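Local structure of 11R-lipoxygenase (Gersemia fruticosa, 3VF1) at residues A[500-505]-A[660-665]; A[202-207]-A[630-635]; A[250-255]-A[371-376]; A[139-144]-A[523-528]. The protein is a calcium-dependent, non-heme iron 11R-lipoxygenase that probably adds molecular oxygen to polyunsaturated fatty acids. One frame throughout, in Å; residues are numbered along the deposited sequence.

Contact 1 of 4, residues A[500-505]-A[660-665]; sequences WNVIHQ and AKFKSN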
# COMPACT_ATOMS: atom_id res chain seq x y z
N TRP A 500 6.89 -6.01 -11.78
CA TRP A 500 8.16 -5.92 -11.06
C TRP A 500 9.31 -5.64 -12.03
O TRP A 500 10.11 -4.74 -11.80
CB TRP A 500 8.43 -7.22 -10.30
CG TRP A 500 9.77 -7.25 -9.65
CD1 TRP A 500 10.94 -7.65 -10.21
CD2 TRP A 500 10.08 -6.87 -8.30
NE1 TRP A 500 11.97 -7.54 -9.30
CE2 TRP A 500 11.46 -7.07 -8.12
CE3 TRP A 500 9.32 -6.38 -7.24
CZ2 TRP A 500 12.10 -6.79 -6.91
CZ3 TRP A 500 9.95 -6.11 -6.04
CH2 TRP A 500 11.33 -6.31 -5.89
N ASN A 501 9.37 -6.41 -13.10
CA ASN A 501 10.44 -6.27 -14.09
C ASN A 501 10.34 -4.95 -14.86
O ASN A 501 11.36 -4.38 -15.25
CB ASN A 501 10.42 -7.45 -15.06
CG ASN A 501 10.95 -8.73 -14.42
OD1 ASN A 501 11.90 -8.70 -13.65
ND2 ASN A 501 10.33 -9.85 -14.75
N VAL A 502 9.12 -4.48 -15.09
CA VAL A 502 8.92 -3.22 -15.79
C VAL A 502 9.26 -2.04 -14.90
O VAL A 502 9.81 -1.03 -15.36
CB VAL A 502 7.47 -3.09 -16.30
CG1 VAL A 502 7.04 -1.63 -16.34
CG2 VAL A 502 7.33 -3.72 -17.68
N ILE A 503 8.96 -2.16 -13.61
CA ILE A 503 9.29 -1.11 -12.65
C ILE A 503 10.79 -1.10 -12.37
O ILE A 503 11.38 -0.04 -12.18
CB ILE A 503 8.54 -1.31 -11.32
CG1 ILE A 503 7.05 -1.00 -11.50
CG2 ILE A 503 9.12 -0.41 -10.24
CD1 ILE A 503 6.19 -1.36 -10.31
N HIS A 504 11.40 -2.28 -12.35
CA HIS A 504 12.84 -2.38 -12.13
C HIS A 504 13.58 -1.71 -13.28
O HIS A 504 14.60 -1.06 -13.06
CB HIS A 504 13.27 -3.84 -12.03
CG HIS A 504 14.73 -4.01 -11.73
ND1 HIS A 504 15.68 -4.07 -12.72
CD2 HIS A 504 15.39 -4.12 -10.56
CE1 HIS A 504 16.88 -4.22 -12.17
NE2 HIS A 504 16.73 -4.25 -10.86
N GLN A 505 13.07 -1.86 -14.49
CA GLN A 505 13.67 -1.25 -15.66
C GLN A 505 13.58 0.27 -15.57
O GLN A 505 14.54 0.98 -15.87
CB GLN A 505 12.98 -1.74 -16.94
CG GLN A 505 13.65 -1.26 -18.21
CD GLN A 505 15.08 -1.75 -18.33
OE1 GLN A 505 15.35 -2.94 -18.22
NE2 GLN A 505 16.01 -0.82 -18.54
N ALA A 660 8.21 7.86 -20.19
CA ALA A 660 7.37 7.54 -21.34
C ALA A 660 7.55 6.08 -21.74
O ALA A 660 6.58 5.41 -22.10
CB ALA A 660 7.70 8.46 -22.51
N LYS A 661 8.78 5.60 -21.68
CA LYS A 661 9.08 4.20 -21.98
C LYS A 661 8.38 3.31 -20.95
O LYS A 661 7.88 2.23 -21.28
CB LYS A 661 10.59 3.97 -21.93
CG LYS A 661 11.03 2.52 -22.03
CD LYS A 661 12.50 2.39 -21.67
CE LYS A 661 12.93 0.93 -21.58
NZ LYS A 661 14.28 0.81 -20.97
N PHE A 662 8.35 3.79 -19.71
CA PHE A 662 7.66 3.12 -18.62
C PHE A 662 6.18 2.95 -18.96
O PHE A 662 5.65 1.84 -18.92
CB PHE A 662 7.83 3.94 -17.34
CG PHE A 662 7.32 3.28 -16.10
CD1 PHE A 662 7.62 1.96 -15.81
CD2 PHE A 662 6.56 4.00 -15.18
CE1 PHE A 662 7.16 1.36 -14.65
CE2 PHE A 662 6.10 3.41 -14.02
CZ PHE A 662 6.40 2.09 -13.76
N LYS A 663 5.53 4.05 -19.33
CA LYS A 663 4.11 4.02 -19.68
C LYS A 663 3.84 3.10 -20.87
O LYS A 663 2.77 2.49 -20.95
CB LYS A 663 3.61 5.43 -19.99
CG LYS A 663 3.70 6.39 -18.81
CD LYS A 663 3.07 7.74 -19.13
CE LYS A 663 1.57 7.63 -19.33
NZ LYS A 663 0.92 8.96 -19.48
N SER A 664 4.80 3.01 -21.78
CA SER A 664 4.64 2.17 -22.96
C SER A 664 4.73 0.69 -22.57
O SER A 664 4.02 -0.15 -23.12
CB SER A 664 5.71 2.50 -24.00
OG SER A 664 5.55 1.70 -25.17
N ASN A 665 5.62 0.38 -21.63
CA ASN A 665 5.76 -0.98 -21.14
C ASN A 665 4.53 -1.41 -20.34
O ASN A 665 4.14 -2.57 -20.36
CB ASN A 665 7.02 -1.12 -20.28
CG ASN A 665 8.29 -1.08 -21.11
OD1 ASN A 665 8.27 -1.33 -22.31
ND2 ASN A 665 9.40 -0.77 -20.46
O HOH W 1 9.74 0.44 -18.06
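Phe662 swings its ring toward helix 491-514 with CG trans to the backbone N (chi1 -172°), and this brings CE1 to 3.4 Å from CG1 of Val502. Ile503 has its CG1 on the N side of its own backbone (chi1 -71°), where it meets Phe662 CZ at 3.9 Å. Both aliphatic groups come to the ring at a slant. The second methyl of Val502, CG2, lies 3.7 Å from Asn665 CB. These residues form the seam between two antiparallel helices of the mainly helical lipoxygenase domain, with local axes 9.9 Å apart. Behind Ile503 runs helix 557-579, which carries the iron ligands His575 and Asn579. Phe506 stacks on the Phe662 ring. With an alanine in place of Phe662, Val502 and Ile503 would probably lose the group that they both pack on, and Phe506 its stacking partner. No hydrogen bond joins the two segments directly. Water 1 bridges them instead, accepting from Asn665 ND2 at 2.7 Å and donating to Val502 O at 3.1 Å. It sits at the edge of the Phe662 ring, in its plane. At the solvent side, Gln505 NE2 and Lys661 NZ are both donors and do not bond. They share Asp509: Gln505 bonds to one carboxylate oxygen, and Lys661 makes a salt bridge with the other.

Contact 2 of 4, residues A[202-207]-A[630-635]; sequences SLFRVG and NALTTI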
# COMPACT_ATOMS: atom_id res chain seq x y z
N SER A 202 -12.75 10.80 8.16
CA SER A 202 -13.90 10.19 8.84
C SER A 202 -14.49 9.05 8.02
O SER A 202 -15.70 8.99 7.81
CB SER A 202 -14.98 11.24 9.10
OG SER A 202 -15.48 11.78 7.89
N LEU A 203 -13.63 8.13 7.58
CA LEU A 203 -14.06 7.06 6.68
C LEU A 203 -14.13 5.71 7.38
O LEU A 203 -14.88 4.83 6.96
CB LEU A 203 -13.11 6.98 5.49
CG LEU A 203 -13.74 6.72 4.12
CD1 LEU A 203 -14.67 7.86 3.73
CD2 LEU A 203 -12.66 6.54 3.06
N PHE A 204 -13.35 5.55 8.45
CA PHE A 204 -13.28 4.27 9.15
C PHE A 204 -14.15 4.23 10.41
O PHE A 204 -14.08 3.28 11.19
CB PHE A 204 -11.83 3.94 9.51
CG PHE A 204 -10.91 3.94 8.33
CD1 PHE A 204 -11.40 3.76 7.04
CD2 PHE A 204 -9.55 4.14 8.50
CE1 PHE A 204 -10.55 3.76 5.95
CE2 PHE A 204 -8.69 4.14 7.41
CZ PHE A 204 -9.19 3.95 6.14
N ARG A 205 -14.95 5.27 10.61
CA ARG A 205 -15.94 5.25 11.67
C ARG A 205 -17.13 4.44 11.18
O ARG A 205 -17.62 4.66 10.08
CB ARG A 205 -16.37 6.67 12.04
CG ARG A 205 -17.35 7.30 11.06
CD ARG A 205 -17.60 8.76 11.38
NE ARG A 205 -18.88 9.23 10.85
CZ ARG A 205 -19.31 10.48 10.91
NH1 ARG A 205 -18.55 11.42 11.47
NH2 ARG A 205 -20.49 10.80 10.41
N VAL A 206 -17.57 3.49 12.00
CA VAL A 206 -18.64 2.59 11.59
C VAL A 206 -19.86 2.75 12.49
O VAL A 206 -20.26 1.82 13.20
CB VAL A 206 -18.19 1.12 11.61
CG1 VAL A 206 -19.18 0.25 10.86
CG2 VAL A 206 -16.80 0.99 11.00
N GLY A 207 -20.45 3.94 12.46
CA GLY A 207 -21.62 4.23 13.26
C GLY A 207 -22.90 3.99 12.49
O GLY A 207 -22.88 3.45 11.38
N ASN A 630 -15.65 -1.44 2.15
CA ASN A 630 -16.10 -0.44 1.19
C ASN A 630 -15.28 0.84 1.32
O ASN A 630 -15.03 1.53 0.33
CB ASN A 630 -17.59 -0.14 1.40
CG ASN A 630 -18.13 0.86 0.41
OD1 ASN A 630 -18.31 0.55 -0.77
ND2 ASN A 630 -18.39 2.08 0.88
N ALA A 631 -14.87 1.15 2.55
CA ALA A 631 -14.05 2.33 2.81
C ALA A 631 -12.61 2.12 2.36
O ALA A 631 -12.02 3.00 1.73
CB ALA A 631 -14.10 2.68 4.29
N LEU A 632 -12.04 0.97 2.69
CA LEU A 632 -10.65 0.67 2.34
C LEU A 632 -10.43 0.67 0.83
O LEU A 632 -9.31 0.90 0.37
CB LEU A 632 -10.23 -0.68 2.92
CG LEU A 632 -10.16 -0.78 4.45
CD1 LEU A 632 -9.82 -2.20 4.86
CD2 LEU A 632 -9.15 0.20 5.02
N THR A 633 -11.48 0.42 0.06
CA THR A 633 -11.37 0.37 -1.39
C THR A 633 -11.82 1.67 -2.05
O THR A 633 -12.17 1.69 -3.23
CB THR A 633 -12.19 -0.80 -2.00
OG1 THR A 633 -13.59 -0.59 -1.75
CG2 THR A 633 -11.76 -2.13 -1.40
N THR A 634 -11.80 2.76 -1.28
CA THR A 634 -12.20 4.06 -1.80
C THR A 634 -11.17 4.60 -2.79
O THR A 634 -9.99 4.74 -2.46
CB THR A 634 -12.36 5.09 -0.66
OG1 THR A 634 -13.41 4.69 0.22
CG2 THR A 634 -12.68 6.47 -1.23
N ILE A 635 -11.63 4.89 -4.00
CA ILE A 635 -10.79 5.52 -5.02
C ILE A 635 -11.40 6.85 -5.44
O ILE A 635 -12.47 6.88 -6.06
CB ILE A 635 -10.63 4.62 -6.26
CG1 ILE A 635 -9.77 3.40 -5.93
CG2 ILE A 635 -10.01 5.41 -7.40
CD1 ILE A 635 -9.61 2.43 -7.08
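The Phe204 ring takes Ala631 at its edge: CB of Ala631 lies near the ring plane, 4.0 Å from Phe204 CD1. Leu632 comes to the same ring obliquely, with its CD2 3.9 Å from Phe204 CZ. The Leu632 and Phe204 side chains cross at about a right angle. The Phe204 CG sits beside the backbone N (chi1 -56°), and from there the ring reaches both residues of the helix end. Ala631 CB also touches the backbone of the loop, 3.5 Å from Leu203 O. The methyl thus faces both the Leu203 carbonyl and the edge of the Phe204 ring. Leu203 and Thr634 meet tip to tip, CD2 of Leu203 lying 3.5 Å from Thr634 OG1. That hydroxyl is already engaged: Thr634 OG1 donates to Ala631 O at 2.7 Å, tilted 24° from the carbonyl plane. Thr634 N reaches Ala631 O from the same face, at 3.0 Å. Two donors of one residue therefore grip a carbonyl at the end of helix 619-632 and hold the chain as it leaves the helix. No hydrogen bond crosses between the segments, and the contact is buried apolar packing in the second shell of the iron site. Leu203 touches the iron ligand Ile698, and Leu632 O accepts from ND2 of Asn579, another ligand of the iron. The loop before helix 208-213 is so laid over the end of helix 619-632, while Phe204 packs on Ile431 and Leu434 of helix 428-438 and Leu632 on Gln582 of helix 582-586.

Contact 3 of 4, residues A[250-255]-A[371-376]; sequences YWRDDV and DWIMAK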
# COMPACT_ATOMS: atom_id res chain seq x y z
N TYR A 250 -19.67 -18.99 -6.39
CA TYR A 250 -18.68 -20.06 -6.51
C TYR A 250 -18.07 -20.53 -5.19
O TYR A 250 -17.39 -21.56 -5.15
CB TYR A 250 -17.53 -19.59 -7.41
CG TYR A 250 -17.89 -19.43 -8.88
CD1 TYR A 250 -17.85 -20.51 -9.74
CD2 TYR A 250 -18.25 -18.19 -9.39
CE1 TYR A 250 -18.16 -20.37 -11.08
CE2 TYR A 250 -18.57 -18.04 -10.73
CZ TYR A 250 -18.53 -19.14 -11.57
OH TYR A 250 -18.84 -18.99 -12.90
N TRP A 251 -18.30 -19.79 -4.11
CA TRP A 251 -17.54 -19.97 -2.87
C TRP A 251 -17.52 -21.42 -2.34
O TRP A 251 -16.57 -21.82 -1.68
CB TRP A 251 -18.05 -19.03 -1.78
CG TRP A 251 -19.33 -19.46 -1.15
CD1 TRP A 251 -20.59 -19.26 -1.64
CD2 TRP A 251 -19.49 -20.16 0.09
NE1 TRP A 251 -21.53 -19.79 -0.78
CE2 TRP A 251 -20.87 -20.35 0.28
CE3 TRP A 251 -18.60 -20.65 1.05
CZ2 TRP A 251 -21.39 -21.01 1.40
CZ3 TRP A 251 -19.11 -21.30 2.16
CH2 TRP A 251 -20.49 -21.47 2.32
N ARG A 252 -18.56 -22.19 -2.63
CA ARG A 252 -18.65 -23.56 -2.14
C ARG A 252 -17.74 -24.52 -2.91
O ARG A 252 -17.39 -25.59 -2.42
CB ARG A 252 -20.09 -24.07 -2.21
CG ARG A 252 -21.09 -23.30 -1.36
CD ARG A 252 -22.51 -23.61 -1.80
NE ARG A 252 -23.52 -22.84 -1.06
CZ ARG A 252 -24.21 -23.28 -0.01
NH1 ARG A 252 -24.02 -24.51 0.46
NH2 ARG A 252 -25.10 -22.49 0.57
N ASP A 253 -17.35 -24.12 -4.12
CA ASP A 253 -16.58 -24.99 -5.00
C ASP A 253 -15.12 -25.12 -4.53
O ASP A 253 -14.44 -24.12 -4.33
CB ASP A 253 -16.61 -24.44 -6.43
CG ASP A 253 -16.15 -25.45 -7.46
OD1 ASP A 253 -15.41 -26.39 -7.10
OD2 ASP A 253 -16.53 -25.31 -8.64
N ASP A 254 -14.67 -26.36 -4.37
CA ASP A 254 -13.29 -26.62 -3.94
C ASP A 254 -12.27 -25.99 -4.89
O ASP A 254 -11.19 -25.58 -4.46
CB ASP A 254 -13.03 -28.12 -3.84
CG ASP A 254 -13.54 -28.72 -2.54
OD1 ASP A 254 -13.94 -27.95 -1.64
OD2 ASP A 254 -13.52 -29.96 -2.41
N VAL A 255 -12.60 -25.92 -6.17
CA VAL A 255 -11.70 -25.33 -7.15
C VAL A 255 -11.59 -23.83 -6.93
O VAL A 255 -10.50 -23.26 -6.95
CB VAL A 255 -12.17 -25.61 -8.59
CG1 VAL A 255 -11.39 -24.75 -9.58
CG2 VAL A 255 -12.01 -27.08 -8.92
N ASP A 371 -19.46 -30.97 7.28
CA ASP A 371 -18.22 -30.94 8.06
C ASP A 371 -17.09 -30.33 7.24
O ASP A 371 -16.34 -29.49 7.73
CB ASP A 371 -17.83 -32.34 8.53
CG ASP A 371 -18.39 -32.69 9.90
OD1 ASP A 371 -19.22 -31.92 10.42
OD2 ASP A 371 -18.00 -33.74 10.45
N TRP A 372 -16.98 -30.77 5.99
CA TRP A 372 -15.93 -30.27 5.11
C TRP A 372 -16.07 -28.77 4.89
O TRP A 372 -15.07 -28.04 4.86
CB TRP A 372 -15.97 -31.01 3.77
CG TRP A 372 -14.94 -30.51 2.80
CD1 TRP A 372 -15.17 -30.01 1.55
CD2 TRP A 372 -13.53 -30.46 3.01
NE1 TRP A 372 -13.98 -29.66 0.96
CE2 TRP A 372 -12.95 -29.92 1.84
CE3 TRP A 372 -12.68 -30.81 4.07
CZ2 TRP A 372 -11.58 -29.73 1.70
CZ3 TRP A 372 -11.32 -30.62 3.92
CH2 TRP A 372 -10.78 -30.08 2.75
N ILE A 373 -17.30 -28.30 4.72
CA ILE A 373 -17.56 -26.88 4.55
C ILE A 373 -17.15 -26.12 5.80
O ILE A 373 -16.54 -25.05 5.72
CB ILE A 373 -19.04 -26.60 4.23
CG1 ILE A 373 -19.33 -26.98 2.77
CG2 ILE A 373 -19.39 -25.14 4.47
CD1 ILE A 373 -20.80 -26.91 2.40
N MET A 374 -17.47 -26.67 6.97
CA MET A 374 -17.09 -26.05 8.23
C MET A 374 -15.57 -25.93 8.32
O MET A 374 -15.04 -24.87 8.66
CB MET A 374 -17.63 -26.87 9.41
CG MET A 374 -17.15 -26.38 10.78
SD MET A 374 -17.82 -24.77 11.24
CE MET A 374 -19.47 -25.22 11.79
N ALA A 375 -14.88 -27.02 8.01
CA ALA A 375 -13.42 -27.05 8.09
C ALA A 375 -12.81 -25.97 7.21
O ALA A 375 -11.87 -25.28 7.61
CB ALA A 375 -12.90 -28.42 7.69
N LYS A 376 -13.35 -25.81 6.00
CA LYS A 376 -12.85 -24.82 5.06
C LYS A 376 -13.05 -23.39 5.57
O LYS A 376 -12.18 -22.54 5.41
CB LYS A 376 -13.51 -24.99 3.69
CG LYS A 376 -13.05 -26.23 2.94
CD LYS A 376 -13.58 -26.27 1.52
CE LYS A 376 -15.10 -26.35 1.47
NZ LYS A 376 -15.60 -26.43 0.07
O HOH W 2 -15.56 -23.60 0.12
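Asp254 OD1 takes two donors from helix 369-410. Lys376 NZ reaches it at 2.8 Å in a salt bridge, nearly in line with the C-O bond. Trp372 NE1 donates to Asp254 OD1 at 3.1 Å, with an N-H...O angle of 163°, on the syn side of the carboxylate. A weak bond from the same Trp372 NE1 goes to OD2 of Asp254. Asp254 OD1 lies close to the plane of the indole ring, and the carboxylate and ring planes stand 84° apart. Lys376 bends at chi3 (-63°) to bring its ammonium group round to the loop, and its CG lies over one face of the Trp372 ring. Lys376 NZ has a further partner in water 2, which accepts from it at 2.8 Å and donates to Trp251 O at 2.7 Å. Residues 250-253 form a type I beta turn, closed by Asp253 N to Tyr250 O. Asp253 is also the N-cap of helix 254-263: its OD1 accepts from Val255 N at 3.0 Å, from above the carboxylate plane. The contact thus fixes the start of one helix against the first turns of the long helix that later supplies the iron ligands His392 and His397. Without the carboxylate, as with an alanine in place of Asp254, the buried Lys376 would probably lose its counter-charge and the Trp372 N-H its acceptor. Beyond this polar cluster the packing is looser, with Trp251 CH2 4.4 Å from Ile373 CG2. Within the loop, Arg252 CG lies over one face of the Trp251 ring, and Trp251 CZ2 lies over a face of the Arg252 guanidinium, toward its rim.

Contact 4 of 4, residues A[139-144]-A[523-528]; sequences ILPNSK and KDNEIQ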
# COMPACT_ATOMS: atom_id res chain seq x y z
N ILE A 139 19.66 17.47 -9.38
CA ILE A 139 21.08 17.66 -9.14
C ILE A 139 21.56 16.92 -7.90
O ILE A 139 21.08 17.16 -6.79
CB ILE A 139 21.41 19.15 -8.98
CG1 ILE A 139 20.96 19.94 -10.21
CG2 ILE A 139 22.90 19.35 -8.74
CD1 ILE A 139 21.02 21.44 -10.03
N LEU A 140 22.52 16.02 -8.08
CA LEU A 140 23.15 15.32 -6.97
C LEU A 140 24.06 16.27 -6.20
O LEU A 140 24.59 17.22 -6.77
CB LEU A 140 23.96 14.13 -7.48
CG LEU A 140 23.17 13.04 -8.19
CD1 LEU A 140 24.10 12.05 -8.88
CD2 LEU A 140 22.27 12.32 -7.20
N PRO A 141 24.24 16.02 -4.89
CA PRO A 141 25.12 16.89 -4.09
C PRO A 141 26.57 16.80 -4.54
O PRO A 141 27.30 17.79 -4.48
CB PRO A 141 24.96 16.33 -2.68
CG PRO A 141 24.55 14.92 -2.87
CD PRO A 141 23.71 14.90 -4.11
N ASN A 142 26.98 15.62 -5.00
CA ASN A 142 28.34 15.42 -5.49
C ASN A 142 28.45 15.66 -7.00
O ASN A 142 29.36 15.15 -7.65
CB ASN A 142 28.82 14.01 -5.15
CG ASN A 142 27.93 12.93 -5.75
OD1 ASN A 142 26.73 13.13 -5.92
ND2 ASN A 142 28.52 11.78 -6.06
N SER A 143 27.51 16.43 -7.54
CA SER A 143 27.52 16.73 -8.97
C SER A 143 28.42 17.92 -9.26
O SER A 143 29.03 18.48 -8.35
CB SER A 143 26.10 17.02 -9.45
OG SER A 143 26.09 17.42 -10.81
N LYS A 144 28.47 18.32 -10.53
CA LYS A 144 29.20 19.52 -10.95
C LYS A 144 28.25 20.71 -11.04
O LYS A 144 28.69 21.87 -11.00
CB LYS A 144 29.90 19.30 -12.29
CG LYS A 144 29.13 18.44 -13.28
CD LYS A 144 29.49 16.96 -13.14
CE LYS A 144 28.60 16.07 -13.98
NZ LYS A 144 27.21 15.96 -13.43
N LYS A 523 29.59 8.49 -3.11
CA LYS A 523 29.91 9.88 -2.77
C LYS A 523 28.69 10.79 -2.70
O LYS A 523 28.82 11.99 -2.48
CB LYS A 523 30.94 10.43 -3.75
CG LYS A 523 32.34 9.87 -3.54
CD LYS A 523 33.30 10.29 -4.64
CE LYS A 523 34.74 9.97 -4.26
NZ LYS A 523 34.92 8.55 -3.83
N ASP A 524 27.50 10.22 -2.86
CA ASP A 524 26.26 10.97 -2.69
C ASP A 524 25.90 10.95 -1.22
O ASP A 524 25.16 10.08 -0.76
CB ASP A 524 25.12 10.36 -3.52
CG ASP A 524 23.80 11.07 -3.31
OD1 ASP A 524 23.67 11.82 -2.32
OD2 ASP A 524 22.88 10.87 -4.14
N ASN A 525 26.42 11.92 -0.47
CA ASN A 525 26.23 11.96 0.97
C ASN A 525 24.75 11.96 1.38
O ASN A 525 24.41 11.53 2.48
CB ASN A 525 26.92 13.20 1.55
CG ASN A 525 26.39 14.49 0.97
OD1 ASN A 525 26.60 14.79 -0.21
ND2 ASN A 525 25.71 15.28 1.79
N GLU A 526 23.89 12.43 0.49
CA GLU A 526 22.47 12.58 0.81
C GLU A 526 21.70 11.26 0.76
O GLU A 526 20.83 11.03 1.60
CB GLU A 526 21.83 13.63 -0.10
CG GLU A 526 22.27 15.05 0.22
CD GLU A 526 21.76 16.07 -0.77
OE1 GLU A 526 21.20 15.68 -1.82
OE2 GLU A 526 21.92 17.28 -0.51
N ILE A 527 22.01 10.41 -0.20
CA ILE A 527 21.36 9.10 -0.28
C ILE A 527 21.89 8.20 0.83
O ILE A 527 21.19 7.30 1.30
CB ILE A 527 21.59 8.42 -1.65
CG1 ILE A 527 20.52 7.35 -1.90
CG2 ILE A 527 22.97 7.80 -1.72
CD1 ILE A 527 19.12 7.91 -2.10
N GLN A 528 23.13 8.45 1.24
CA GLN A 528 23.75 7.69 2.32
C GLN A 528 23.11 8.04 3.66
O GLN A 528 22.98 7.19 4.54
CB GLN A 528 25.25 7.94 2.36
CG GLN A 528 25.97 7.60 1.06
CD GLN A 528 25.86 6.14 0.69
OE1 GLN A 528 25.62 5.28 1.54
NE2 GLN A 528 26.04 5.84 -0.59
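Leu140 touches Asp524 first, with CD2 3.4 Å from Asp524 OD2. That carboxylate oxygen already accepts from Tyr515 and His415, so the leucine methyl lies beside a satisfied acceptor. Pro141 makes the broadest contact of the loop, its ring set against the start of helix 525-538. CG of Pro141 is 3.3 Å from Asp524 OD1, and CB is 3.3 Å from Asn525 OD1. Pro141 CD lies 3.5 Å from Glu526 OE1. Glu526 has its charge partner in Arg154, which also bonds to Ile139 O. Asn142 follows, with CG placed between the backbone N and the carbonyl carbon (chi1 59°). This sets the amide against the backbone carbonyl of Lys523, with CB of Asn142 3.3 Å from Lys523 O. The amide ND2 donates to Ser520 O. Ser143 closes the turn, its N bonding to Leu140 O at 3.1 Å. No hydrogen bond links the two segments, and the join rests on van der Waals packing. What Pro141 covers is a helix N-cap. Asp524 OD1 accepts from Ile527 N at 3.0 Å, with an angle of 158°, and more weakly from Glu526 N. A type I beta turn, in the linker from the last strand of the PLAT beta sandwich to helix 148-164, is thus packed on an aspartate-capped helix start of the lipoxygenase domain.

Along the chain, contact 3 (250-255 with 371-376) is nested within the loops closed by contacts 2 and 4, and it closes before contact 1 opens. Contacts 1, 2 and 4 cross one another. Contact 2 lies nearest the iron, and contact 1 packs beside helix 557-579, which carries two iron ligands. Helices 619-632 and 653-676, used by contacts 2 and 1, are consecutive, yet the contact centres are 32 Å apart. Contacts 3 and 4 are the most distant pair, with centres 57 Å apart on opposite sides of the chain's centre. Together the contacts join the linker after the PLAT sandwich, the iron-site surroundings and the far part of the helical domain.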